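PDB 6K4E: putative serine phosphatase from Pseudomonas aeruginosa, which probably dephosphorylates phosphothreonine or phosphoserine residues as a magnesium-dependent PP2C-type phosphatase of the SiaABC pathway, which controls biofilm formation in response to carbon availability. Local coordinates for residues M123-A134 against E149-L158; L167-L175 against K206-D214. All coordinates share one frame; numbering follows the deposited sequence.

Interaction 1: M123-A134 against E149-L158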
ATOM      1  N   MET B 123       0.183  -2.289   5.059  1.00 37.43           N
ATOM      2  CA  MET B 123       0.612  -3.632   4.675  1.00 36.67           C
ATOM      3  C   MET B 123      -0.364  -4.251   3.663  1.00 38.58           C
ATOM      4  O   MET B 123       0.061  -4.895   2.718  1.00 38.59           O
ATOM      5  CB  MET B 123       0.730  -4.518   5.931  1.00 39.36           C
ATOM      6  CG  MET B 123       1.945  -4.200   6.814  1.00 46.28           C
ATOM      7  SD  MET B 123       3.552  -4.371   5.970  1.00 53.43           S
ATOM      8  CE  MET B 123       3.609  -6.081   5.775  1.00 51.05           C
ATOM      9  N   THR B 124      -1.658  -4.028   3.874  1.00 33.72           N
ATOM     10  CA  THR B 124      -2.807  -4.477   3.101  1.00 33.52           C
ATOM     11  C   THR B 124      -2.713  -3.936   1.643  1.00 38.46           C
ATOM     12  O   THR B 124      -3.031  -4.663   0.696  1.00 39.32           O
ATOM     13  CB  THR B 124      -4.045  -4.078   3.944  1.00 36.29           C
ATOM     14  OG1 THR B 124      -4.830  -5.193   4.291  1.00 42.72           O
ATOM     15  CG2 THR B 124      -4.864  -3.032   3.357  1.00 20.20           C
ATOM     16  N   MET B 125      -2.236  -2.692   1.459  1.00 35.84           N
ATOM     17  CA  MET B 125      -2.077  -2.071   0.126  1.00 35.65           C
ATOM     18  C   MET B 125      -0.930  -2.774  -0.610  1.00 40.45           C
ATOM     19  O   MET B 125      -1.101  -3.207  -1.743  1.00 40.44           O
ATOM     20  CB  MET B 125      -1.808  -0.548   0.204  1.00 37.85           C
ATOM     21  CG  MET B 125      -2.839   0.254   0.957  1.00 41.43           C
ATOM     22  SD  MET B 125      -4.438   0.295   0.090  1.00 46.65           S
ATOM     23  CE  MET B 125      -5.456  -0.369   1.325  1.00 41.05           C
ATOM     24  N   LEU B 126       0.202  -2.935   0.064  1.00 37.64           N
ATOM     25  CA  LEU B 126       1.376  -3.613  -0.477  1.00 38.24           C
ATOM     26  C   LEU B 126       1.052  -5.055  -0.840  1.00 44.43           C
ATOM     27  O   LEU B 126       1.343  -5.467  -1.965  1.00 46.33           O
ATOM     28  CB  LEU B 126       2.544  -3.547   0.514  1.00 38.55           C
ATOM     29  CG  LEU B 126       3.150  -2.166   0.755  1.00 43.20           C
ATOM     30  CD1 LEU B 126       4.149  -2.209   1.914  1.00 43.93           C
ATOM     31  CD2 LEU B 126       3.847  -1.645  -0.504  1.00 45.69           C
ATOM     32  N   ALA B 127       0.386  -5.802   0.082  1.00 39.78           N
ATOM     33  CA  ALA B 127       0.013  -7.196  -0.129  1.00 38.36           C
ATOM     34  C   ALA B 127      -1.005  -7.375  -1.258  1.00 44.47           C
ATOM     35  O   ALA B 127      -0.897  -8.336  -2.010  1.00 44.36           O
ATOM     36  CB  ALA B 127      -0.504  -7.804   1.157  1.00 37.87           C
ATOM     37  N   ARG B 128      -1.962  -6.438  -1.408  1.00 42.30           N
ATOM     38  CA  ARG B 128      -2.949  -6.507  -2.487  1.00 42.96           C
ATOM     39  C   ARG B 128      -2.238  -6.432  -3.850  1.00 47.67           C
ATOM     40  O   ARG B 128      -2.517  -7.249  -4.727  1.00 48.71           O
ATOM     41  CB  ARG B 128      -4.030  -5.414  -2.339  1.00 44.07           C
ATOM     42  CG  ARG B 128      -4.784  -5.044  -3.638  1.00 49.21           C
ATOM     43  CD  ARG B 128      -5.758  -6.113  -4.130  1.00 56.31           C
ATOM     44  NE  ARG B 128      -6.002  -5.990  -5.570  1.00 54.15           N
ATOM     45  CZ  ARG B 128      -7.015  -5.336  -6.123  1.00 60.34           C
ATOM     46  NH1 ARG B 128      -7.928  -4.749  -5.366  1.00 59.80           N
ATOM     47  NH2 ARG B 128      -7.126  -5.271  -7.439  1.00 41.65           N
ATOM     48  N   ALA B 129      -1.301  -5.489  -3.999  1.00 42.85           N
ATOM     49  CA  ALA B 129      -0.491  -5.321  -5.211  1.00 43.69           C
ATOM     50  C   ALA B 129       0.450  -6.501  -5.424  1.00 47.86           C
ATOM     51  O   ALA B 129       0.543  -6.994  -6.549  1.00 47.97           O
ATOM     52  CB  ALA B 129       0.299  -4.030  -5.137  1.00 45.08           C
ATOM     53  N   ALA B 130       1.118  -6.980  -4.355  1.00 46.52           N
ATOM     54  CA  ALA B 130       1.967  -8.189  -4.383  1.00 48.15           C
ATOM     55  C   ALA B 130       1.148  -9.437  -4.821  1.00 49.72           C
ATOM     56  O   ALA B 130       1.678 -10.282  -5.533  1.00 50.47           O
ATOM     57  CB  ALA B 130       2.572  -8.440  -3.005  1.00 49.21           C
ATOM     58  N   ILE B 131      -0.132  -9.528  -4.441  1.00 44.69           N
ATOM     59  CA  ILE B 131      -0.969 -10.677  -4.823  1.00 44.93           C
ATOM     60  C   ILE B 131      -1.326 -10.598  -6.324  1.00 48.61           C
ATOM     61  O   ILE B 131      -1.249 -11.621  -7.021  1.00 47.16           O
ATOM     62  CB  ILE B 131      -2.193 -10.890  -3.864  1.00 47.35           C
ATOM     63  CG1 ILE B 131      -1.711 -11.624  -2.603  1.00 46.60           C
ATOM     64  CG2 ILE B 131      -3.354 -11.686  -4.531  1.00 47.97           C
ATOM     65  CD1 ILE B 131      -2.657 -11.667  -1.453  1.00 55.28           C
ATOM     66  N   ASP B 132      -1.622  -9.377  -6.829  1.00 45.88           N
ATOM     67  CA  ASP B 132      -1.919  -9.122  -8.244  1.00 46.19           C
ATOM     68  C   ASP B 132      -0.729  -9.497  -9.113  1.00 49.07           C
ATOM     69  O   ASP B 132      -0.909 -10.160 -10.135  1.00 47.47           O
ATOM     70  CB  ASP B 132      -2.284  -7.634  -8.457  1.00 48.42           C
ATOM     71  CG  ASP B 132      -3.672  -7.282  -7.963  1.00 56.11           C
ATOM     72  OD1 ASP B 132      -4.194  -8.005  -7.081  1.00 56.50           O
ATOM     73  OD2 ASP B 132      -4.224  -6.281  -8.431  1.00 57.06           O
ATOM     74  N   HIS B 133       0.486  -9.086  -8.702  1.00 47.31           N
ATOM     75  CA  HIS B 133       1.729  -9.430  -9.400  1.00 49.29           C
ATOM     76  C   HIS B 133       1.862 -10.956  -9.481  1.00 52.10           C
ATOM     77  O   HIS B 133       2.066 -11.490 -10.564  1.00 53.55           O
ATOM     78  CB  HIS B 133       2.963  -8.825  -8.694  1.00 51.56           C
ATOM     79  CG  HIS B 133       4.259  -9.443  -9.123  1.00 57.49           C
ATOM     80  ND1 HIS B 133       4.968  -8.956 -10.211  1.00 61.59           N
ATOM     81  CD2 HIS B 133       4.913 -10.521  -8.621  1.00 60.53           C
ATOM     82  CE1 HIS B 133       6.030  -9.742 -10.329  1.00 61.98           C
ATOM     83  NE2 HIS B 133       6.036 -10.702  -9.400  1.00 61.58           N
ATOM     84  N   ALA B 134       1.744 -11.642  -8.332  1.00 46.87           N
ATOM     85  CA  ALA B 134       1.860 -13.097  -8.221  1.00 45.91           C
ATOM     86  C   ALA B 134       0.860 -13.829  -9.123  1.00 48.77           C
ATOM     87  O   ALA B 134       1.279 -14.731  -9.846  1.00 49.12           O
ATOM     88  CB  ALA B 134       1.709 -13.524  -6.771  1.00 45.39           C
ATOM     89  N   GLU B 149       5.413 -16.361  -4.627  1.00 51.68           N
ATOM     90  CA  GLU B 149       5.592 -15.161  -5.427  1.00 51.29           C
ATOM     91  C   GLU B 149       5.169 -13.900  -4.659  1.00 52.49           C
ATOM     92  O   GLU B 149       5.817 -12.865  -4.838  1.00 50.65           O
ATOM     93  CB  GLU B 149       4.829 -15.282  -6.756  1.00 53.18           C
ATOM     94  CG  GLU B 149       5.612 -15.970  -7.867  1.00 67.78           C
ATOM     95  CD  GLU B 149       6.900 -15.287  -8.307  1.00 85.68           C
ATOM     96  OE1 GLU B 149       6.904 -14.044  -8.455  1.00 75.57           O
ATOM     97  OE2 GLU B 149       7.903 -16.006  -8.513  1.00 81.67           O
ATOM     98  N   THR B 150       4.088 -13.990  -3.800  1.00 45.92           N
ATOM     99  CA  THR B 150       3.618 -12.868  -2.976  1.00 44.45           C
ATOM    100  C   THR B 150       4.708 -12.500  -1.959  1.00 47.40           C
ATOM    101  O   THR B 150       5.041 -11.324  -1.798  1.00 45.00           O
ATOM    102  CB  THR B 150       2.257 -13.174  -2.331  1.00 46.11           C
ATOM    103  OG1 THR B 150       1.291 -13.375  -3.363  1.00 46.59           O
ATOM    104  CG2 THR B 150       1.788 -12.071  -1.402  1.00 41.56           C
ATOM    105  N   ASP B 151       5.278 -13.523  -1.316  1.00 45.52           N
ATOM    106  CA  ASP B 151       6.380 -13.407  -0.361  1.00 45.96           C
ATOM    107  C   ASP B 151       7.548 -12.634  -1.023  1.00 49.29           C
ATOM    108  O   ASP B 151       7.994 -11.647  -0.456  1.00 47.29           O
ATOM    109  CB  ASP B 151       6.821 -14.814   0.101  1.00 47.84           C
ATOM    110  CG  ASP B 151       7.817 -14.901   1.253  1.00 59.41           C
ATOM    111  OD1 ASP B 151       8.228 -13.853   1.763  1.00 57.19           O
ATOM    112  OD2 ASP B 151       8.149 -16.034   1.670  1.00 73.34           O
ATOM    113  N   GLN B 152       7.983 -13.050  -2.235  1.00 46.89           N
ATOM    114  CA  GLN B 152       9.080 -12.419  -2.978  1.00 48.68           C
ATOM    115  C   GLN B 152       8.804 -10.946  -3.325  1.00 51.50           C
ATOM    116  O   GLN B 152       9.653 -10.090  -3.064  1.00 49.38           O
ATOM    117  CB  GLN B 152       9.462 -13.241  -4.227  1.00 51.11           C
ATOM    118  CG  GLN B 152      10.143 -14.587  -3.911  1.00 69.05           C
ATOM    119  CD  GLN B 152      11.337 -14.493  -2.960  1.00 86.92           C
ATOM    120  OE1 GLN B 152      12.279 -13.706  -3.155  1.00 78.86           O
ATOM    121  NE2 GLN B 152      11.315 -15.296  -1.897  1.00 79.41           N
ATOM    122  N   ALA B 153       7.585 -10.666  -3.845  1.00 48.19           N
ATOM    123  CA  ALA B 153       7.102  -9.333  -4.191  1.00 48.41           C
ATOM    124  C   ALA B 153       7.108  -8.459  -2.942  1.00 53.04           C
ATOM    125  O   ALA B 153       7.545  -7.313  -3.024  1.00 53.69           O
ATOM    126  CB  ALA B 153       5.699  -9.413  -4.789  1.00 48.37           C
ATOM    127  N   MET B 154       6.685  -9.009  -1.774  1.00 48.07           N
ATOM    128  CA  MET B 154       6.703  -8.266  -0.506  1.00 46.98           C
ATOM    129  C   MET B 154       8.134  -7.928  -0.071  1.00 53.13           C
ATOM    130  O   MET B 154       8.397  -6.778   0.262  1.00 54.51           O
ATOM    131  CB  MET B 154       5.973  -9.020   0.595  1.00 47.71           C
ATOM    132  CG  MET B 154       4.438  -8.955   0.480  1.00 49.35           C
ATOM    133  SD  MET B 154       3.754  -7.283   0.547  1.00 52.35           S
ATOM    134  CE  MET B 154       4.354  -6.725   2.122  1.00 49.17           C
ATOM    135  N   ARG B 155       9.067  -8.902  -0.145  1.00 49.54           N
ATOM    136  CA  ARG B 155      10.496  -8.723   0.208  1.00 49.87           C
ATOM    137  C   ARG B 155      11.176  -7.694  -0.687  1.00 56.14           C
ATOM    138  O   ARG B 155      12.136  -7.022  -0.270  1.00 55.80           O
ATOM    139  CB  ARG B 155      11.262 -10.041   0.094  1.00 45.37           C
ATOM    140  CG  ARG B 155      10.811 -11.090   1.063  1.00 54.15           C
ATOM    141  CD  ARG B 155      11.635 -12.353   0.941  1.00 65.14           C
ATOM    142  NE  ARG B 155      11.022 -13.467   1.669  1.00 70.47           N
ATOM    143  CZ  ARG B 155      11.209 -13.713   2.963  1.00 87.83           C
ATOM    144  NH1 ARG B 155      11.982 -12.916   3.694  1.00 85.27           N
ATOM    145  NH2 ARG B 155      10.618 -14.754   3.537  1.00 66.88           N
ATOM    146  N   SER B 156      10.682  -7.610  -1.938  1.00 54.15           N
ATOM    147  CA  SER B 156      11.160  -6.693  -2.972  1.00 55.51           C
ATOM    148  C   SER B 156      10.799  -5.226  -2.679  1.00 56.82           C
ATOM    149  O   SER B 156      11.526  -4.349  -3.096  1.00 56.97           O
ATOM    150  CB  SER B 156      10.609  -7.116  -4.336  1.00 60.94           C
ATOM    151  OG  SER B 156      10.289  -5.997  -5.145  1.00 79.02           O
ATOM    152  N   MET B 157       9.655  -4.970  -2.018  1.00 51.40           N
ATOM    153  CA  MET B 157       9.158  -3.627  -1.721  1.00 49.89           C
ATOM    154  C   MET B 157       9.523  -3.128  -0.335  1.00 55.81           C
ATOM    155  O   MET B 157       9.671  -1.922  -0.162  1.00 54.34           O
ATOM    156  CB  MET B 157       7.638  -3.553  -1.947  1.00 49.83           C
ATOM    157  CG  MET B 157       7.251  -3.833  -3.371  1.00 51.79           C
ATOM    158  SD  MET B 157       5.494  -3.680  -3.713  1.00 52.59           S
ATOM    159  CE  MET B 157       4.841  -5.165  -2.929  1.00 46.79           C
ATOM    160  N   LEU B 158       9.616  -4.037   0.664  1.00 54.60           N
ATOM    161  CA  LEU B 158       9.974  -3.643   2.023  1.00 56.21           C
ATOM    162  C   LEU B 158      11.432  -3.950   2.344  1.00 66.82           C
ATOM    163  O   LEU B 158      11.785  -5.111   2.563  1.00 70.03           O
ATOM    164  CB  LEU B 158       9.023  -4.251   3.053  1.00 54.93           C
ATOM    165  CG  LEU B 158       7.592  -3.686   3.064  1.00 59.23           C
ATOM    166  CD1 LEU B 158       6.702  -4.559   3.864  1.00 58.51           C
ATOM    167  CD2 LEU B 158       7.525  -2.268   3.645  1.00 61.07           C
TER
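The H133 ring meets E149 at its edge: OE1 lies near the ring plane, 3.6 Å from NE2, too far for a hydrogen bond, with ring and carboxylate planes turned 38° apart. The CB of A153 approaches the same ring obliquely at CD2. On the far side of helix 117-138, the R128 guanidinium receives the D132 carboxylate at its edge and in its plane, a side-on salt bridge in which NE gives to OD1 and NH2 to OD2; NH1 bonds I68 O. This pair takes no part in the contact; beyond H133 and E149, the interface is largely apolar apart from T150 OG1. A130 is one knob: its CB enters the hole formed by T150, A153, M154 and M157 and comes 3.7 Å from A153 CB. M154 is the reciprocal knob among M123, L126, A127 and A130. Bends at chi2 and chi3 fold its chain back, laying SD 3.7 Å from A127 N and CE against M123 CE. L126 spreads its two methyls, CD1 to L158 CD2 and CD2 to M157 SD. Toward the other end, A134 CB lies 3.4 Å from T150 OG1, whose bond to I146 O satisfies it beside the apolar A134 and I131. The second subunit packs its M125 on L126 and its D132 on M157. With axes 8.2 Å apart and N-to-C directions 128° apart, the segments form a steeply crossed pair of consecutive helices packed knobs-into-holes, part of the helix layer over one sheet of the alpha-beta-beta-alpha sandwich expected of a PP2C domain.

Interaction 2: L167-L175 against K206-D214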
ATOM      1  N   LEU B 167      11.063  -4.162  12.121  1.00 77.71           N
ATOM      2  CA  LEU B 167       9.741  -4.076  11.477  1.00 75.74           C
ATOM      3  C   LEU B 167       9.035  -5.433  11.296  1.00 76.10           C
ATOM      4  O   LEU B 167       9.546  -6.311  10.585  1.00 74.53           O
ATOM      5  CB  LEU B 167       9.909  -3.405  10.100  1.00 75.84           C
ATOM      6  CG  LEU B 167       9.190  -2.090   9.871  1.00 80.22           C
ATOM      7  CD1 LEU B 167       9.754  -1.398   8.668  1.00 81.37           C
ATOM      8  CD2 LEU B 167       7.713  -2.309   9.691  1.00 79.58           C
ATOM      9  N   ALA B 168       7.834  -5.576  11.902  1.00 71.03           N
ATOM     10  CA  ALA B 168       7.005  -6.774  11.760  1.00 69.52           C
ATOM     11  C   ALA B 168       6.290  -6.628  10.414  1.00 70.80           C
ATOM     12  O   ALA B 168       5.447  -5.735  10.247  1.00 71.11           O
ATOM     13  CB  ALA B 168       6.002  -6.872  12.905  1.00 69.98           C
ATOM     14  N   THR B 169       6.733  -7.431   9.422  1.00 64.36           N
ATOM     15  CA  THR B 169       6.262  -7.385   8.032  1.00 62.58           C
ATOM     16  C   THR B 169       5.703  -8.713   7.525  1.00 62.61           C
ATOM     17  O   THR B 169       5.400  -8.844   6.329  1.00 61.79           O
ATOM     18  CB  THR B 169       7.389  -6.897   7.098  1.00 73.36           C
ATOM     19  OG1 THR B 169       8.467  -7.838   7.123  1.00 73.08           O
ATOM     20  CG2 THR B 169       7.875  -5.497   7.430  1.00 73.44           C
ATOM     21  N   ASN B 170       5.611  -9.705   8.414  1.00 56.78           N
ATOM     22  CA  ASN B 170       5.073 -11.012   8.089  1.00 55.90           C
ATOM     23  C   ASN B 170       3.525 -10.965   7.960  1.00 59.95           C
ATOM     24  O   ASN B 170       2.876 -10.011   8.408  1.00 59.75           O
ATOM     25  CB  ASN B 170       5.547 -12.055   9.093  1.00 56.75           C
ATOM     26  CG  ASN B 170       5.086 -11.860  10.520  1.00 90.41           C
ATOM     27  OD1 ASN B 170       4.778 -10.753  10.972  1.00 83.83           O
ATOM     28  ND2 ASN B 170       5.062 -12.941  11.281  1.00 85.14           N
ATOM     29  N   MET B 171       2.959 -11.947   7.264  1.00 54.24           N
ATOM     30  CA  MET B 171       1.525 -12.024   7.040  1.00 51.83           C
ATOM     31  C   MET B 171       1.028 -13.437   6.931  1.00 50.40           C
ATOM     32  O   MET B 171       1.745 -14.325   6.472  1.00 47.57           O
ATOM     33  CB  MET B 171       1.085 -11.186   5.830  1.00 54.30           C
ATOM     34  CG  MET B 171       1.596 -11.680   4.494  1.00 59.25           C
ATOM     35  SD  MET B 171       1.129 -10.654   3.080  1.00 64.00           S
ATOM     36  CE  MET B 171       1.879  -9.158   3.564  1.00 62.03           C
ATOM     37  N   ASP B 172      -0.200 -13.640   7.397  1.00 45.45           N
ATOM     38  CA  ASP B 172      -0.891 -14.907   7.304  1.00 44.82           C
ATOM     39  C   ASP B 172      -1.757 -14.809   6.070  1.00 47.52           C
ATOM     40  O   ASP B 172      -2.198 -13.717   5.743  1.00 48.71           O
ATOM     41  CB  ASP B 172      -1.781 -15.117   8.530  1.00 46.28           C
ATOM     42  CG  ASP B 172      -1.051 -15.093   9.858  1.00 55.27           C
ATOM     43  OD1 ASP B 172       0.190 -15.294   9.853  1.00 53.32           O
ATOM     44  OD2 ASP B 172      -1.740 -14.957  10.917  1.00 64.92           O
ATOM     45  N   ALA B 173      -1.973 -15.924   5.375  1.00 42.30           N
ATOM     46  CA  ALA B 173      -2.834 -16.012   4.198  1.00 40.72           C
ATOM     47  C   ALA B 173      -3.312 -17.418   3.949  1.00 43.14           C
ATOM     48  O   ALA B 173      -2.607 -18.377   4.234  1.00 43.62           O
ATOM     49  CB  ALA B 173      -2.153 -15.455   2.950  1.00 41.12           C
ATOM     50  N   GLY B 174      -4.543 -17.519   3.486  1.00 38.39           N
ATOM     51  CA  GLY B 174      -5.167 -18.774   3.107  1.00 38.63           C
ATOM     52  C   GLY B 174      -5.708 -18.526   1.720  1.00 44.38           C
ATOM     53  O   GLY B 174      -6.512 -17.613   1.546  1.00 43.21           O
ATOM     54  N   LEU B 175      -5.205 -19.255   0.728  1.00 42.63           N
ATOM     55  CA  LEU B 175      -5.602 -19.110  -0.670  1.00 43.92           C
ATOM     56  C   LEU B 175      -6.149 -20.397  -1.199  1.00 46.02           C
ATOM     57  O   LEU B 175      -5.532 -21.436  -1.021  1.00 46.87           O
ATOM     58  CB  LEU B 175      -4.398 -18.735  -1.536  1.00 45.79           C
ATOM     59  CG  LEU B 175      -4.102 -17.283  -1.746  1.00 52.41           C
ATOM     60  CD1 LEU B 175      -2.890 -17.163  -2.569  1.00 54.05           C
ATOM     61  CD2 LEU B 175      -5.244 -16.582  -2.479  1.00 56.73           C
ATOM     62  N   LYS B 206      -5.287 -27.650   7.528  1.00 47.35           N
ATOM     63  CA  LYS B 206      -4.363 -26.746   8.230  1.00 47.21           C
ATOM     64  C   LYS B 206      -3.320 -26.136   7.322  1.00 51.78           C
ATOM     65  O   LYS B 206      -2.808 -26.806   6.428  1.00 52.06           O
ATOM     66  CB  LYS B 206      -3.688 -27.437   9.428  1.00 50.06           C
ATOM     67  CG  LYS B 206      -4.654 -27.833  10.540  1.00 64.30           C
ATOM     68  CD  LYS B 206      -4.086 -28.955  11.402  1.00 73.04           C
ATOM     69  CE  LYS B 206      -5.135 -29.631  12.263  1.00 82.24           C
ATOM     70  NZ  LYS B 206      -5.971 -30.589  11.487  1.00 84.97           N
ATOM     71  N   GLY B 207      -3.038 -24.863   7.551  1.00 48.53           N
ATOM     72  CA  GLY B 207      -2.004 -24.128   6.832  1.00 48.27           C
ATOM     73  C   GLY B 207      -0.676 -24.329   7.535  1.00 52.15           C
ATOM     74  O   GLY B 207      -0.640 -24.868   8.649  1.00 50.94           O
ATOM     75  N   ALA B 208       0.429 -23.917   6.887  1.00 48.63           N
ATOM     76  CA  ALA B 208       1.787 -24.017   7.428  1.00 49.16           C
ATOM     77  C   ALA B 208       1.896 -23.204   8.713  1.00 54.71           C
ATOM     78  O   ALA B 208       1.161 -22.226   8.885  1.00 53.12           O
ATOM     79  CB  ALA B 208       2.792 -23.507   6.408  1.00 50.02           C
ATOM     80  N   ARG B 209       2.798 -23.624   9.619  1.00 54.54           N
ATOM     81  CA  ARG B 209       3.007 -22.927  10.892  1.00 56.09           C
ATOM     82  C   ARG B 209       3.896 -21.675  10.726  1.00 62.25           C
ATOM     83  O   ARG B 209       4.144 -20.963  11.701  1.00 63.45           O
ATOM     84  CB  ARG B 209       3.517 -23.885  11.997  1.00 57.63           C
ATOM     85  CG  ARG B 209       2.426 -24.835  12.490  1.00 68.68           C
ATOM     86  CD  ARG B 209       2.650 -25.370  13.896  1.00 77.39           C
ATOM     87  NE  ARG B 209       1.537 -25.024  14.780  1.00 79.85           N
ATOM     88  CZ  ARG B 209       0.496 -25.812  15.026  1.00 87.77           C
ATOM     89  NH1 ARG B 209       0.423 -27.019  14.478  1.00 74.63           N
ATOM     90  NH2 ARG B 209      -0.479 -25.401  15.827  1.00 71.56           N
ATOM     91  N   ARG B 210       4.309 -21.374   9.482  1.00 58.47           N
ATOM     92  CA  ARG B 210       5.162 -20.236   9.154  1.00 58.88           C
ATOM     93  C   ARG B 210       4.380 -19.172   8.444  1.00 61.60           C
ATOM     94  O   ARG B 210       3.676 -19.466   7.484  1.00 60.58           O
ATOM     95  CB  ARG B 210       6.338 -20.673   8.256  1.00 63.46           C
ATOM     96  CG  ARG B 210       7.151 -21.852   8.812  1.00 86.37           C
ATOM     97  CD  ARG B 210       8.044 -22.547   7.782  1.00103.95           C
ATOM     98  NE  ARG B 210       7.332 -23.020   6.583  1.00111.34           N
ATOM     99  CZ  ARG B 210       6.634 -24.152   6.500  1.00118.81           C
ATOM    100  NH1 ARG B 210       6.504 -24.941   7.560  1.00105.04           N
ATOM    101  NH2 ARG B 210       6.051 -24.494   5.359  1.00100.22           N
ATOM    102  N   ALA B 211       4.521 -17.922   8.893  1.00 58.96           N
ATOM    103  CA  ALA B 211       3.896 -16.776   8.238  1.00 57.78           C
ATOM    104  C   ALA B 211       4.700 -16.419   6.995  1.00 61.40           C
ATOM    105  O   ALA B 211       5.875 -16.797   6.880  1.00 60.61           O
ATOM    106  CB  ALA B 211       3.869 -15.585   9.180  1.00 58.52           C
ATOM    107  N   ILE B 212       4.060 -15.705   6.051  1.00 57.10           N
ATOM    108  CA  ILE B 212       4.714 -15.238   4.833  1.00 57.45           C
ATOM    109  C   ILE B 212       5.739 -14.141   5.231  1.00 64.02           C
ATOM    110  O   ILE B 212       5.363 -13.156   5.850  1.00 60.57           O
ATOM    111  CB  ILE B 212       3.662 -14.720   3.812  1.00 58.61           C
ATOM    112  CG1 ILE B 212       2.898 -15.878   3.160  1.00 57.34           C
ATOM    113  CG2 ILE B 212       4.289 -13.797   2.754  1.00 59.23           C
ATOM    114  CD1 ILE B 212       1.530 -15.582   2.879  1.00 56.08           C
ATOM    115  N   GLY B 213       6.998 -14.306   4.845  1.00 65.83           N
ATOM    116  CA  GLY B 213       8.034 -13.313   5.118  1.00 68.27           C
ATOM    117  C   GLY B 213       8.678 -13.453   6.479  1.00 76.37           C
ATOM    118  O   GLY B 213       8.345 -12.704   7.406  1.00 76.36           O
ATOM    119  N   ASP B 214       9.614 -14.420   6.594  1.00 74.83           N
ATOM    120  CA  ASP B 214      10.346 -14.743   7.819  1.00106.22           C
ATOM    121  C   ASP B 214      11.856 -14.697   7.596  1.00147.87           C
ATOM    122  O   ASP B 214      12.350 -13.834   6.874  1.00115.62           O
ATOM    123  CB  ASP B 214       9.932 -16.139   8.329  1.00107.87           C
ATOM    124  CG  ASP B 214       8.660 -16.193   9.158  1.00113.51           C
ATOM    125  OD1 ASP B 214       7.803 -15.290   9.003  1.00111.94           O
ATOM    126  OD2 ASP B 214       8.510 -17.149   9.949  1.00120.17           O
TER
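A211 and I212 meet the start of strand 171-179, where the loop from strand 202-205 to strand 223-226 makes a single antiparallel bridge beside a PP2C beta-sheet. Ahead of this contact, the loop bonds A208 to G189 of strand 184-190, and R210 O accepts a bond from Y220 OH. The A211 methyl points toward the strand and touches N170 ND2 at 3.6 Å and D172 OD1 at 3.8 Å, and also borders M171 O. D172 lies close to a magnesium ion, about 4 Å from its side chain, and has a long, weak ion pair with K191, so the methyl borders the metal-binding region. I212 has the largest share of the contact. It forms a hydrogen-bonded pair with M171: I212 N gives to M171 O at 2.7 Å, and M171 N gives to I212 O at 3.0 Å, both in the carbonyl plane of the acceptor. The I212 side chain spans two strand residues, CB meeting M171 CG and CD1 reaching A173 CB. M171 CG, placed between its backbone N and carbonyl carbon (chi1 66°), crosses I212 at a slant, while the rest of the chain packs on M154, A127, V111 and C113. I212 also touches Y220. At G213, phi is positive (85°), and a CB would jam against the preceding carbonyl oxygen and also crowd T169 O and N170 CA; glycine lets the loop turn away close to the strand. D214, poorly ordered, brings OD1 near N170 CB. The I212 carbonyl oxygen has a second partner: N170 CA stands 3.1 Å from it in a CA-H...O contact, 136° at the hydrogen.

How the interactions relate
From the N terminus the chain runs through strand 105-113 into helix 117-138, then turns back through helix 143-157; interaction 1 closes this pair of consecutive helices. After an unmodelled gap it enters strand 171-179, and interaction 2 closes a longer, mostly beta excursion when 206-214 returns to that strand. The two loops are in series, neither nested nor crossed, yet their segments meet in space: M123 CE packs on T169 O, and D151 and R155 lie against G213 and D214. Together they tie the helix layer to its sheet and to the connecting loop, near the bound magnesium, and both reach the second subunit.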